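Local atomic coordinates of putative 2-dehydro-3-deoxygalactonokinase (Sinorhizobium meliloti, PDB entry 3T69), a protein that probably phosphorylates 2-dehydro-3-deoxy-D-galactonate with ATP, a step in the breakdown of galactose by the DeLey-Doudoroff pathway. Residues B[176-179]-B[180-184]. Residues are numbered along the deposited sequence; the frame is centred on the assembly and turned at random.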
loop_
_atom_site.group_PDB
_atom_site.type_symbol
_atom_site.label_atom_id
_atom_site.label_comp_id
_atom_site.label_asym_id
_atom_site.label_seq_id
_atom_site.Cartn_x
_atom_site.Cartn_y
_atom_site.Cartn_z
ATOM N N ASP B 176 -6.778 -4.783 0.535
ATOM C CA ASP B 176 -6.560 -6.130 1.065
ATOM C C ASP B 176 -5.218 -6.341 1.709
ATOM O O ASP B 176 -5.148 -6.843 2.846
ATOM C CB ASP B 176 -6.920 -7.222 0.051
ATOM C CG ASP B 176 -8.435 -7.389 -0.056
ATOM O OD1 ASP B 176 -9.036 -6.886 -1.037
ATOM O OD2 ASP B 176 -9.044 -7.939 0.900
ATOM N N THR B 177 -4.136 -5.959 1.038
ATOM C CA THR B 177 -2.865 -6.321 1.646
ATOM C C THR B 177 -2.533 -5.429 2.835
ATOM O O THR B 177 -1.884 -5.869 3.768
ATOM C CB THR B 177 -1.746 -6.469 0.657
ATOM O OG1 THR B 177 -1.513 -5.210 0.036
ATOM C CG2 THR B 177 -2.199 -7.497 -0.397
ATOM N N ILE B 178 -3.024 -4.193 2.805
ATOM C CA ILE B 178 -2.825 -3.307 3.924
ATOM C C ILE B 178 -3.643 -3.836 5.098
ATOM O O ILE B 178 -3.094 -3.943 6.201
ATOM C CB ILE B 178 -3.171 -1.862 3.603
ATOM C CG1 ILE B 178 -2.240 -1.348 2.521
ATOM C CG2 ILE B 178 -3.056 -0.994 4.851
ATOM C CD1 ILE B 178 -2.443 0.092 2.205
ATOM N N ALA B 179 -4.908 -4.209 4.854
ATOM C CA ALA B 179 -5.763 -4.741 5.907
ATOM C C ALA B 179 -5.246 -6.049 6.532
ATOM O O ALA B 179 -5.465 -6.286 7.720
ATOM C CB ALA B 179 -7.204 -4.905 5.419
ATOM N N ARG B 180 -4.564 -6.888 5.743
ATOM C CA ARG B 180 -4.099 -8.215 6.238
ATOM C C ARG B 180 -2.636 -8.285 6.720
ATOM O O ARG B 180 -2.318 -9.070 7.594
ATOM C CB ARG B 180 -4.340 -9.324 5.194
ATOM C CG ARG B 180 -5.832 -9.726 4.948
ATOM C CD ARG B 180 -5.985 -10.740 3.761
ATOM N NE ARG B 180 -5.610 -12.119 4.144
ATOM C CZ ARG B 180 -4.999 -13.015 3.352
ATOM N NH1 ARG B 180 -4.640 -12.723 2.092
ATOM N NH2 ARG B 180 -4.727 -14.226 3.833
ATOM N N HIS B 181 -1.746 -7.487 6.147
ATOM C CA HIS B 181 -0.320 -7.704 6.364
ATOM C C HIS B 181 0.498 -6.545 6.962
ATOM O O HIS B 181 1.666 -6.722 7.190
ATOM C CB HIS B 181 0.339 -8.188 5.075
ATOM C CG HIS B 181 -0.168 -9.511 4.590
ATOM N ND1 HIS B 181 -0.857 -9.656 3.396
ATOM C CD2 HIS B 181 -0.093 -10.752 5.140
ATOM C CE1 HIS B 181 -1.169 -10.929 3.226
ATOM N NE2 HIS B 181 -0.731 -11.610 4.274
ATOM N N THR B 182 -0.098 -5.383 7.224
ATOM C CA THR B 182 0.604 -4.322 7.904
ATOM C C THR B 182 0.088 -4.144 9.317
ATOM O O THR B 182 -0.936 -4.742 9.723
ATOM C CB THR B 182 0.466 -2.967 7.167
ATOM O OG1 THR B 182 -0.823 -2.396 7.393
ATOM C CG2 THR B 182 0.714 -3.104 5.688
ATOM N N ILE B 183 0.751 -3.278 10.076
ATOM C CA ILE B 183 0.304 -2.995 11.432
ATOM C C ILE B 183 -1.185 -2.648 11.508
ATOM O O ILE B 183 -1.821 -2.872 12.528
ATOM C CB ILE B 183 1.165 -1.887 12.100
ATOM C CG1 ILE B 183 1.025 -1.963 13.588
ATOM C CG2 ILE B 183 0.814 -0.480 11.596
ATOM C CD1 ILE B 183 1.664 -3.200 14.160
ATOM N N LEU B 184 -1.757 -2.083 10.462
ATOM C CA LEU B 184 -3.153 -1.671 10.525
ATOM C C LEU B 184 -4.146 -2.833 10.705
ATOM O O LEU B 184 -5.331 -2.606 10.980
ATOM C CB LEU B 184 -3.522 -0.873 9.278
ATOM C CG LEU B 184 -3.374 0.661 9.280
ATOM C CD1 LEU B 184 -1.987 1.181 9.553
ATOM C CD2 LEU B 184 -3.827 1.174 7.946
#
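The hydroxyl of T182 grips the carbonyl of I178 at the end of helix 171-181, and works in both directions. As donor, T182 OG1 reaches I178 O at 3.0 Å, meeting the carbonyl at a C=O...O angle of 130°; as acceptor, T182 OG1 takes the amide of L184 N at 3.2 Å, a capping bond at the turn into helix 185-188. With chi1 at 76°, OG1 sits over the backbone, flanked by N and C, where it can reach both I178 O and L184 N, while T182 CG2 lies near I178 CA. The backbone bond from T182 N to the same carbonyl is weak, 3.5 Å long, so the hydroxyl probably supplies much of the hold on I178 O. The two residues before it still make i-to-i+4 bonds, R180 N to D176 O and H181 N to T177 O at 2.9 Å, although the backbone is already drifting from helical values. Apolar contacts extend the joint: I178 CG2, anti to the backbone N, passes T182 OG1 and meets L184 CD2 at 3.9 Å as the two side chains run side by side. L240 of helix 233-252 packs on I178, A179 and L184. Outward lies the second subunit, whose H181 stacks on this H181 and whose E173 accepts a hydrogen bond from I183 N through OE2. A valine here would probably leave L184 N without its capping acceptor and I178 O held by the weak amide bond alone among the bonds described, freeing the turn to shift. One buried hydroxyl thus couples the fading end of one helix to the start of the next, within the subunit interface.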